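PDB 1HFO: migration inhibitory factor from Trichinella spiralis, which belongs to the macrophage migration inhibitory factor family and assembles as a trimer of alpha/beta subunits. Local coordinates for residues Val14-Leu25 and Lys78-Leu87; Asn54-Gly65 and Arg93-Gly103. All blocks are in the same frame, centred on the assembly; numbering follows the deposited sequence.

Contact 1: Val14-Leu25 and Lys78-Leu87; sequences VPSDFLSSTSAL and KLFDHLNTKL. Unlike the reference sequence in segment 78-87: Thr85 (reference Lys).
Thr22 OG1 is gripped from both helices: His82 NE2 donates to it across the contact at 2.9 Å, and OG1 in turn donates to Phe18 O one turn back at 2.6 Å. The hydroxyl lies near the imidazole plane, 11° out of it, and with chi1 -53° it sits beside its own backbone N, turned back toward the preceding turn. Phe18 O also takes Thr22 N, the two donors reaching it from opposite faces of the carbonyl plane. Thr22 OG1 further covers one face of the Phe18 ring, 3.3 Å above its centre. Next to Thr22, Ser21 OG meets the same imidazole edge, 3.1 Å from His82 CE1, while it donates to Asp17 O. At the root of the imidazole, Leu25 CD2 packs on His82 CB at 3.5 Å and reaches CG. His82 thus fills a hole formed by Phe18, Ser21, Thr22 and Leu25, and Phe18 in return enters one made by His82, Leu83, Lys86 and Leu87: knobs-into-holes packing of two antiparallel helices, in which the axes of 18-25 and 78-87 come within 11.2 Å, at 172°. These are the paired helices of the MIF subunit, lying on one face of its sheet. Leu83 and Leu87 reach Leu5 of strand 2-7, and Thr22 touches Val39 of strand 38-42. Phe18 presents its edge to Leu83 CD2, with CE1 at 3.9 Å, and to Lys86 CB; Leu87 CD2 comes obliquely on CD1. At the loop end, Pro15 CD rests on Lys86 O. Nearby, the amino group of Lys86 makes a long salt bridge, NZ to Asp17 OD2 at 3.8 Å, and a water accepts from NZ while donating to Asp17 OD1.

Contact 2: Asn54-Gly65 and Arg93-Gly103; sequences NPAAFGTLMSIG and RMYIHFVNLNG
Strands 57-63 and 94-100 run parallel, with 19° between their directions, and pair from Ala57-Met94 to Ser63-Asn100. Eight backbone bonds zip them together, from Ala57 N to Arg93 O through Leu101 N to Ser63 O, the latter 2.9 Å. Before the ladder, Arg93 reaches back: its chain bends at chi3 (71°), bringing the guanidinium edge to two carbonyls, NH2 to Asn54 O at 2.9 Å and NE to Pro55 O at 2.9 Å, both donors lying above the carbonyl planes. At the C-terminal end of the ladder, Asn100 OD1 accepts from Gly65 N at 3.2 Å. On one face Leu61 CD2 meets the edge of Phe98 at CD1, 4.0 Å away. On the other, Thr60 CG2 touches Val99 CG2, and one water joins Thr60 OG1 to His97 ND1; at the strand end, Met62 CB packs on Leu101 CD1 at 3.5 Å. Val99 CG2 also covers a face of the His97 ring. Strand 57-63 pairs on its other side with strand 2-7, while Tyr95 and Ile96 continue the sheet antiparallel into the third subunit, where Tyr95 OH bonds Tyr36 O. Met94, Ile96 and Phe98 pack against helix 69-87.

How the contacts relate
From the N terminus the chain forms strand 2-7 and enters 14-25, the first half of contact 1. It then passes strands 38-42 and 46-49 to reach 54-65, the first half of contact 2. Helix 69-87 follows, and its residues 78-87 close the 52-residue loop of contact 1; only afterwards does 93-103 close contact 2, so the two closures cross rather than nest. Contact 2 joins the strands of a beta-alpha-beta unit whose connecting helix contributes one side of contact 1. The two contacts, with centres about 14 Å apart, meet where Leu79, Phe80 and Leu83 pack on Met94, Ile96 and Phe98, tying the helix layer to the sheet.

Contact 1: Val14-Leu25 and Lys78-Leu87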
loop_
_atom_site.group_PDB
_atom_site.type_symbol
_atom_site.label_atom_id
_atom_site.label_comp_id
_atom_site.label_asym_id
_atom_site.label_seq_id
_atom_site.Cartn_x
_atom_site.Cartn_y
_atom_site.Cartn_z
ATOM N N VAL A 14 -12.982 -15.830 -1.361
ATOM C CA VAL A 14 -13.354 -14.607 -2.076
ATOM C C VAL A 14 -14.263 -15.135 -3.194
ATOM O O VAL A 14 -13.835 -15.926 -4.041
ATOM C CB VAL A 14 -12.128 -13.901 -2.712
ATOM C CG1 VAL A 14 -12.590 -12.670 -3.493
ATOM C CG2 VAL A 14 -11.148 -13.475 -1.633
ATOM N N PRO A 15 -15.525 -14.721 -3.195
ATOM C CA PRO A 15 -16.439 -15.203 -4.238
ATOM C C PRO A 15 -16.038 -14.771 -5.650
ATOM O O PRO A 15 -15.332 -13.778 -5.828
ATOM C CB PRO A 15 -17.778 -14.623 -3.806
ATOM C CG PRO A 15 -17.375 -13.334 -3.145
ATOM C CD PRO A 15 -16.181 -13.740 -2.320
ATOM N N SER A 16 -16.507 -15.524 -6.646
ATOM C CA SER A 16 -16.212 -15.246 -8.046
ATOM C C SER A 16 -16.720 -13.869 -8.494
ATOM O O SER A 16 -16.177 -13.296 -9.438
ATOM C CB SER A 16 -16.831 -16.334 -8.925
ATOM O OG SER A 16 -18.237 -16.301 -8.820
ATOM N N ASP A 17 -17.761 -13.350 -7.839
ATOM C CA ASP A 17 -18.292 -12.032 -8.196
ATOM C C ASP A 17 -17.805 -10.916 -7.284
ATOM O O ASP A 17 -18.442 -9.869 -7.177
ATOM C CB ASP A 17 -19.819 -12.018 -8.183
ATOM C CG ASP A 17 -20.407 -12.485 -6.866
ATOM O OD1 ASP A 17 -19.655 -12.694 -5.892
ATOM O OD2 ASP A 17 -21.641 -12.634 -6.801
ATOM N N PHE A 18 -16.678 -11.126 -6.622
ATOM C CA PHE A 18 -16.181 -10.069 -5.746
ATOM C C PHE A 18 -15.671 -8.851 -6.535
ATOM O O PHE A 18 -16.028 -7.718 -6.226
ATOM C CB PHE A 18 -15.050 -10.592 -4.864
ATOM C CG PHE A 18 -14.474 -9.542 -3.967
ATOM C CD1 PHE A 18 -15.195 -9.087 -2.868
ATOM C CD2 PHE A 18 -13.260 -8.944 -4.269
ATOM C CE1 PHE A 18 -14.731 -8.044 -2.078
ATOM C CE2 PHE A 18 -12.770 -7.876 -3.475
ATOM C CZ PHE A 18 -13.511 -7.430 -2.382
ATOM N N LEU A 19 -14.841 -9.097 -7.541
ATOM C CA LEU A 19 -14.272 -8.006 -8.329
ATOM C C LEU A 19 -15.361 -7.258 -9.077
ATOM O O LEU A 19 -15.372 -6.032 -9.108
ATOM C CB LEU A 19 -13.215 -8.543 -9.294
ATOM C CG LEU A 19 -12.006 -9.169 -8.588
ATOM C CD1 LEU A 19 -11.089 -9.821 -9.590
ATOM C CD2 LEU A 19 -11.281 -8.090 -7.784
ATOM N N SER A 20 -16.307 -7.982 -9.670
ATOM C CA SER A 20 -17.364 -7.283 -10.373
ATOM C C SER A 20 -18.246 -6.448 -9.435
ATOM O O SER A 20 -18.503 -5.278 -9.700
ATOM C CB SER A 20 -18.237 -8.279 -11.162
ATOM O OG SER A 20 -18.910 -9.176 -10.295
ATOM N N SER A 21 -18.710 -7.044 -8.338
ATOM C CA SER A 21 -19.590 -6.323 -7.426
ATOM C C SER A 21 -18.900 -5.135 -6.778
ATOM O O SER A 21 -19.537 -4.116 -6.540
ATOM C CB SER A 21 -20.141 -7.242 -6.331
ATOM O OG SER A 21 -19.129 -7.842 -5.544
ATOM N N THR A 22 -17.613 -5.287 -6.494
ATOM C CA THR A 22 -16.851 -4.216 -5.868
ATOM C C THR A 22 -16.593 -3.120 -6.912
ATOM O O THR A 22 -16.727 -1.932 -6.621
ATOM C CB THR A 22 -15.536 -4.778 -5.292
ATOM O OG1 THR A 22 -15.823 -5.900 -4.431
ATOM C CG2 THR A 22 -14.812 -3.711 -4.497
ATOM N N SER A 23 -16.258 -3.521 -8.137
ATOM C CA SER A 23 -16.023 -2.520 -9.201
ATOM C C SER A 23 -17.290 -1.691 -9.412
ATOM O O SER A 23 -17.253 -0.473 -9.548
ATOM C CB SER A 23 -15.675 -3.193 -10.517
ATOM O OG SER A 23 -14.446 -3.883 -10.453
ATOM N N ALA A 24 -18.427 -2.375 -9.454
ATOM C CA ALA A 24 -19.704 -1.709 -9.624
ATOM C C ALA A 24 -19.975 -0.731 -8.481
ATOM O O ALA A 24 -20.333 0.406 -8.710
ATOM C CB ALA A 24 -20.836 -2.748 -9.695
ATOM N N LEU A 25 -19.791 -1.175 -7.241
ATOM C CA LEU A 25 -20.056 -0.314 -6.099
ATOM C C LEU A 25 -19.153 0.923 -6.044
ATOM O O LEU A 25 -19.623 2.029 -5.772
ATOM C CB LEU A 25 -19.900 -1.114 -4.803
ATOM C CG LEU A 25 -20.197 -0.332 -3.525
ATOM C CD1 LEU A 25 -21.636 0.136 -3.516
ATOM C CD2 LEU A 25 -19.905 -1.223 -2.331
ATOM N N LYS A 78 -21.589 1.932 3.116
ATOM C CA LYS A 78 -21.783 1.077 1.943
ATOM C C LYS A 78 -20.659 0.070 1.701
ATOM O O LYS A 78 -20.911 -1.113 1.421
ATOM C CB LYS A 78 -21.964 1.957 0.710
ATOM C CG LYS A 78 -23.197 2.844 0.761
ATOM C CD LYS A 78 -23.431 3.507 -0.576
ATOM C CE LYS A 78 -24.105 4.861 -0.423
ATOM N NZ LYS A 78 -25.367 4.776 0.356
ATOM N N LEU A 79 -19.413 0.541 1.783
ATOM C CA LEU A 79 -18.273 -0.331 1.566
ATOM C C LEU A 79 -18.169 -1.413 2.635
ATOM O O LEU A 79 -17.853 -2.559 2.333
ATOM C CB LEU A 79 -16.967 0.487 1.526
ATOM C CG LEU A 79 -16.575 1.151 0.202
ATOM C CD1 LEU A 79 -17.727 1.978 -0.319
ATOM C CD2 LEU A 79 -15.328 2.019 0.399
ATOM N N PHE A 80 -18.409 -1.056 3.891
ATOM C CA PHE A 80 -18.320 -2.047 4.948
ATOM C C PHE A 80 -19.417 -3.095 4.851
ATOM O O PHE A 80 -19.171 -4.277 5.085
ATOM C CB PHE A 80 -18.350 -1.381 6.312
ATOM C CG PHE A 80 -16.999 -0.937 6.782
ATOM C CD1 PHE A 80 -16.397 0.196 6.248
ATOM C CD2 PHE A 80 -16.317 -1.671 7.741
ATOM C CE1 PHE A 80 -15.110 0.595 6.673
ATOM C CE2 PHE A 80 -15.044 -1.289 8.171
ATOM C CZ PHE A 80 -14.443 -0.144 7.626
ATOM N N ASP A 81 -20.619 -2.661 4.502
ATOM C CA ASP A 81 -21.728 -3.598 4.331
ATOM C C ASP A 81 -21.352 -4.572 3.212
ATOM O O ASP A 81 -21.475 -5.790 3.351
ATOM C CB ASP A 81 -23.013 -2.842 3.975
ATOM C CG ASP A 81 -24.088 -3.753 3.402
ATOM O OD1 ASP A 81 -24.449 -4.748 4.070
ATOM O OD2 ASP A 81 -24.571 -3.473 2.280
ATOM N N HIS A 82 -20.842 -4.028 2.114
ATOM C CA HIS A 82 -20.441 -4.844 0.981
ATOM C C HIS A 82 -19.359 -5.866 1.342
ATOM O O HIS A 82 -19.481 -7.050 1.044
ATOM C CB HIS A 82 -19.957 -3.924 -0.156
ATOM C CG HIS A 82 -19.444 -4.667 -1.343
ATOM N ND1 HIS A 82 -20.269 -5.383 -2.183
ATOM C CD2 HIS A 82 -18.184 -4.862 -1.794
ATOM C CE1 HIS A 82 -19.536 -5.992 -3.097
ATOM N NE2 HIS A 82 -18.269 -5.694 -2.881
ATOM N N LEU A 83 -18.286 -5.417 1.993
ATOM C CA LEU A 83 -17.216 -6.326 2.361
ATOM C C LEU A 83 -17.650 -7.400 3.387
ATOM O O LEU A 83 -17.249 -8.560 3.291
ATOM C CB LEU A 83 -16.027 -5.507 2.888
ATOM C CG LEU A 83 -15.440 -4.562 1.821
ATOM C CD1 LEU A 83 -14.437 -3.606 2.470
ATOM C CD2 LEU A 83 -14.754 -5.374 0.727
ATOM N N ASN A 84 -18.449 -6.999 4.368
ATOM C CA ASN A 84 -18.942 -7.940 5.370
ATOM C C ASN A 84 -19.780 -9.016 4.660
ATOM O O ASN A 84 -19.657 -10.204 4.939
ATOM C CB ASN A 84 -19.801 -7.185 6.393
ATOM C CG ASN A 84 -20.458 -8.105 7.396
ATOM O OD1 ASN A 84 -21.665 -8.021 7.626
ATOM N ND2 ASN A 84 -19.670 -8.985 8.001
ATOM N N THR A 85 -20.608 -8.592 3.713
ATOM C CA THR A 85 -21.451 -9.531 2.975
ATOM C C THR A 85 -20.693 -10.500 2.068
ATOM O O THR A 85 -21.018 -11.686 2.009
ATOM C CB THR A 85 -22.486 -8.769 2.127
ATOM O OG1 THR A 85 -23.338 -8.004 2.991
ATOM C CG2 THR A 85 -23.333 -9.737 1.295
ATOM N N LYS A 86 -19.674 -10.008 1.363
ATOM C CA LYS A 86 -18.919 -10.846 0.434
ATOM C C LYS A 86 -17.777 -11.669 1.009
ATOM O O LYS A 86 -17.479 -12.762 0.517
ATOM C CB LYS A 86 -18.359 -9.985 -0.703
ATOM C CG LYS A 86 -19.403 -9.287 -1.539
ATOM C CD LYS A 86 -20.301 -10.272 -2.291
ATOM C CE LYS A 86 -21.376 -9.512 -3.056
ATOM N NZ LYS A 86 -22.303 -10.454 -3.767
ATOM N N LEU A 87 -17.122 -11.139 2.037
ATOM C CA LEU A 87 -15.993 -11.824 2.641
ATOM C C LEU A 87 -16.293 -12.351 4.038
ATOM O O LEU A 87 -15.516 -13.140 4.581
ATOM C CB LEU A 87 -14.800 -10.877 2.695
ATOM C CG LEU A 87 -14.558 -10.137 1.372
ATOM C CD1 LEU A 87 -13.312 -9.293 1.506
ATOM C CD2 LEU A 87 -14.406 -11.121 0.221
HETATM O O HOH W 1 -21.086 -13.318 -3.259
#

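Contact 2: Asn54-Gly65 and Arg93-Gly103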
loop_
_atom_site.group_PDB
_atom_site.type_symbol
_atom_site.label_atom_id
_atom_site.label_comp_id
_atom_site.label_asym_id
_atom_site.label_seq_id
_atom_site.Cartn_x
_atom_site.Cartn_y
_atom_site.Cartn_z
ATOM N N ASN A 54 -8.025 -13.355 13.751
ATOM C CA ASN A 54 -9.314 -13.730 13.177
ATOM C C ASN A 54 -9.566 -12.839 11.966
ATOM O O ASN A 54 -8.973 -11.770 11.858
ATOM C CB ASN A 54 -10.442 -13.557 14.195
ATOM C CG ASN A 54 -10.422 -14.636 15.267
ATOM O OD1 ASN A 54 -10.057 -15.777 14.995
ATOM N ND2 ASN A 54 -10.829 -14.285 16.482
ATOM N N PRO A 55 -10.451 -13.270 11.046
ATOM C CA PRO A 55 -10.768 -12.494 9.845
ATOM C C PRO A 55 -10.813 -10.979 10.056
ATOM O O PRO A 55 -11.579 -10.462 10.872
ATOM C CB PRO A 55 -12.117 -13.067 9.420
ATOM C CG PRO A 55 -11.941 -14.519 9.742
ATOM C CD PRO A 55 -11.287 -14.486 11.113
ATOM N N ALA A 56 -10.000 -10.276 9.270
ATOM C CA ALA A 56 -9.880 -8.829 9.332
ATOM C C ALA A 56 -9.301 -8.361 8.005
ATOM O O ALA A 56 -8.847 -9.178 7.208
ATOM C CB ALA A 56 -8.927 -8.433 10.458
ATOM N N ALA A 57 -9.287 -7.044 7.812
ATOM C CA ALA A 57 -8.727 -6.435 6.605
ATOM C C ALA A 57 -8.548 -4.933 6.779
ATOM O O ALA A 57 -9.148 -4.318 7.649
ATOM C CB ALA A 57 -9.647 -6.709 5.398
ATOM N N PHE A 58 -7.698 -4.338 5.946
ATOM C CA PHE A 58 -7.525 -2.897 5.976
ATOM C C PHE A 58 -7.225 -2.593 4.522
ATOM O O PHE A 58 -6.633 -3.425 3.815
ATOM C CB PHE A 58 -6.360 -2.481 6.892
ATOM C CG PHE A 58 -4.999 -2.816 6.350
ATOM C CD1 PHE A 58 -4.311 -1.899 5.561
ATOM C CD2 PHE A 58 -4.385 -4.022 6.658
ATOM C CE1 PHE A 58 -3.025 -2.181 5.092
ATOM C CE2 PHE A 58 -3.093 -4.315 6.191
ATOM C CZ PHE A 58 -2.417 -3.392 5.408
ATOM N N GLY A 59 -7.665 -1.428 4.078
ATOM C CA GLY A 59 -7.428 -1.078 2.690
ATOM C C GLY A 59 -7.550 0.398 2.457
ATOM O O GLY A 59 -7.709 1.186 3.385
ATOM N N THR A 60 -7.518 0.776 1.189
ATOM C CA THR A 60 -7.585 2.174 0.828
ATOM C C THR A 60 -8.499 2.352 -0.359
ATOM O O THR A 60 -8.541 1.487 -1.212
ATOM C CB THR A 60 -6.167 2.660 0.417
ATOM O OG1 THR A 60 -5.261 2.468 1.513
ATOM C CG2 THR A 60 -6.171 4.133 0.018
ATOM N N LEU A 61 -9.250 3.440 -0.386
ATOM C CA LEU A 61 -10.072 3.777 -1.540
ATOM C C LEU A 61 -9.566 5.148 -1.973
ATOM O O LEU A 61 -9.732 6.129 -1.248
ATOM C CB LEU A 61 -11.561 3.871 -1.183
ATOM C CG LEU A 61 -12.384 4.396 -2.363
ATOM C CD1 LEU A 61 -12.397 3.304 -3.415
ATOM C CD2 LEU A 61 -13.797 4.778 -1.961
ATOM N N MET A 62 -8.923 5.233 -3.140
ATOM C CA MET A 62 -8.429 6.526 -3.597
ATOM C C MET A 62 -9.102 6.914 -4.907
ATOM O O MET A 62 -9.432 6.057 -5.727
ATOM C CB MET A 62 -6.908 6.500 -3.765
ATOM C CG MET A 62 -6.385 5.425 -4.667
ATOM S SD MET A 62 -4.555 5.457 -4.668
ATOM C CE MET A 62 -4.169 3.960 -3.787
ATOM N N SER A 63 -9.315 8.210 -5.089
ATOM C CA SER A 63 -9.967 8.706 -6.297
ATOM C C SER A 63 -9.766 10.194 -6.483
ATOM O O SER A 63 -9.614 10.938 -5.507
ATOM C CB SER A 63 -11.472 8.402 -6.217
ATOM O OG SER A 63 -12.156 8.876 -7.354
ATOM N N ILE A 64 -9.769 10.648 -7.734
ATOM C CA ILE A 64 -9.625 12.070 -7.982
ATOM C C ILE A 64 -11.046 12.627 -7.866
ATOM O O ILE A 64 -11.845 12.518 -8.789
ATOM C CB ILE A 64 -9.053 12.349 -9.398
ATOM C CG1 ILE A 64 -7.660 11.714 -9.509
ATOM C CG2 ILE A 64 -9.067 13.822 -9.663
ATOM C CD1 ILE A 64 -7.150 11.520 -10.949
ATOM N N GLY A 65 -11.359 13.180 -6.701
ATOM C CA GLY A 65 -12.691 13.710 -6.480
ATOM C C GLY A 65 -13.658 12.655 -5.964
ATOM O O GLY A 65 -13.403 11.448 -6.022
ATOM N N ARG A 93 -13.549 -5.079 12.363
ATOM C CA ARG A 93 -12.234 -5.648 12.120
ATOM C C ARG A 93 -11.724 -5.252 10.742
ATOM O O ARG A 93 -10.988 -5.993 10.115
ATOM C CB ARG A 93 -12.249 -7.165 12.247
ATOM C CG ARG A 93 -12.475 -7.625 13.692
ATOM C CD ARG A 93 -12.421 -9.129 13.804
ATOM N NE ARG A 93 -11.083 -9.674 13.626
ATOM C CZ ARG A 93 -10.069 -9.469 14.461
ATOM N NH1 ARG A 93 -10.240 -8.718 15.550
ATOM N NH2 ARG A 93 -8.885 -10.020 14.211
ATOM N N MET A 94 -12.137 -4.070 10.301
ATOM C CA MET A 94 -11.703 -3.537 9.006
ATOM C C MET A 94 -11.499 -2.030 9.046
ATOM O O MET A 94 -12.267 -1.292 9.662
ATOM C CB MET A 94 -12.729 -3.851 7.914
ATOM C CG MET A 94 -12.837 -5.307 7.559
ATOM S SD MET A 94 -13.903 -5.513 6.115
ATOM C CE MET A 94 -15.482 -5.152 6.800
ATOM N N TYR A 95 -10.441 -1.573 8.376
ATOM C CA TYR A 95 -10.174 -0.151 8.280
ATOM C C TYR A 95 -10.092 0.185 6.803
ATOM O O TYR A 95 -9.552 -0.598 6.026
ATOM C CB TYR A 95 -8.816 0.216 8.872
ATOM C CG TYR A 95 -8.772 0.368 10.363
ATOM C CD1 TYR A 95 -9.658 1.214 11.026
ATOM C CD2 TYR A 95 -7.796 -0.286 11.105
ATOM C CE1 TYR A 95 -9.562 1.403 12.414
ATOM C CE2 TYR A 95 -7.692 -0.104 12.485
ATOM C CZ TYR A 95 -8.574 0.738 13.128
ATOM O OH TYR A 95 -8.463 0.909 14.497
ATOM N N ILE A 96 -10.608 1.348 6.439
ATOM C CA ILE A 96 -10.502 1.816 5.065
ATOM C C ILE A 96 -10.015 3.265 5.088
ATOM O O ILE A 96 -10.627 4.128 5.716
ATOM C CB ILE A 96 -11.849 1.760 4.303
ATOM C CG1 ILE A 96 -12.320 0.309 4.182
ATOM C CG2 ILE A 96 -11.673 2.413 2.907
ATOM C CD1 ILE A 96 -11.291 -0.660 3.613
ATOM N N HIS A 97 -8.906 3.527 4.400
ATOM C CA HIS A 97 -8.383 4.873 4.331
ATOM C C HIS A 97 -8.892 5.514 3.051
ATOM O O HIS A 97 -8.642 4.999 1.954
ATOM C CB HIS A 97 -6.854 4.883 4.291
ATOM C CG HIS A 97 -6.274 6.264 4.375
ATOM N ND1 HIS A 97 -5.005 6.571 3.936
ATOM C CD2 HIS A 97 -6.807 7.426 4.822
ATOM C CE1 HIS A 97 -4.781 7.862 4.110
ATOM N NE2 HIS A 97 -5.859 8.404 4.645
ATOM N N PHE A 98 -9.604 6.622 3.200
ATOM C CA PHE A 98 -10.160 7.352 2.067
ATOM C C PHE A 98 -9.189 8.451 1.642
ATOM O O PHE A 98 -8.785 9.304 2.448
ATOM C CB PHE A 98 -11.525 7.939 2.447
ATOM C CG PHE A 98 -12.561 6.894 2.777
ATOM C CD1 PHE A 98 -13.131 6.115 1.770
ATOM C CD2 PHE A 98 -12.954 6.672 4.102
ATOM C CE1 PHE A 98 -14.074 5.126 2.066
ATOM C CE2 PHE A 98 -13.899 5.687 4.413
ATOM C CZ PHE A 98 -14.462 4.910 3.396
ATOM N N VAL A 99 -8.794 8.410 0.373
ATOM C CA VAL A 99 -7.842 9.373 -0.156
ATOM C C VAL A 99 -8.341 10.138 -1.366
ATOM O O VAL A 99 -8.687 9.539 -2.383
ATOM C CB VAL A 99 -6.530 8.666 -0.560
ATOM C CG1 VAL A 99 -5.522 9.695 -1.028
ATOM C CG2 VAL A 99 -5.988 7.844 0.615
ATOM N N ASN A 100 -8.360 11.461 -1.259
ATOM C CA ASN A 100 -8.784 12.331 -2.349
ATOM C C ASN A 100 -7.498 12.726 -3.080
ATOM O O ASN A 100 -6.668 13.454 -2.535
ATOM C CB ASN A 100 -9.491 13.560 -1.770
ATOM C CG ASN A 100 -9.849 14.599 -2.823
ATOM O OD1 ASN A 100 -9.971 14.295 -4.011
ATOM N ND2 ASN A 100 -10.044 15.843 -2.375
ATOM N N LEU A 101 -7.323 12.214 -4.295
ATOM C CA LEU A 101 -6.123 12.476 -5.091
ATOM C C LEU A 101 -6.215 13.724 -5.962
ATOM O O LEU A 101 -7.297 14.132 -6.371
ATOM C CB LEU A 101 -5.860 11.278 -6.015
ATOM C CG LEU A 101 -5.823 9.915 -5.319
ATOM C CD1 LEU A 101 -6.088 8.776 -6.301
ATOM C CD2 LEU A 101 -4.473 9.750 -4.647
ATOM N N ASN A 102 -5.065 14.331 -6.246
ATOM C CA ASN A 102 -5.039 15.476 -7.156
ATOM C C ASN A 102 -4.686 14.874 -8.504
ATOM O O ASN A 102 -3.839 13.988 -8.589
ATOM C CB ASN A 102 -3.978 16.498 -6.746
ATOM C CG ASN A 102 -4.334 17.201 -5.458
ATOM O OD1 ASN A 102 -5.496 17.518 -5.224
ATOM N ND2 ASN A 102 -3.335 17.466 -4.624
ATOM N N GLY A 103 -5.340 15.355 -9.549
ATOM C CA GLY A 103 -5.088 14.831 -10.874
ATOM C C GLY A 103 -3.624 14.802 -11.242
ATOM O O GLY A 103 -3.174 13.863 -11.897
HETATM O O HOH W 2 -3.587 4.570 2.392
#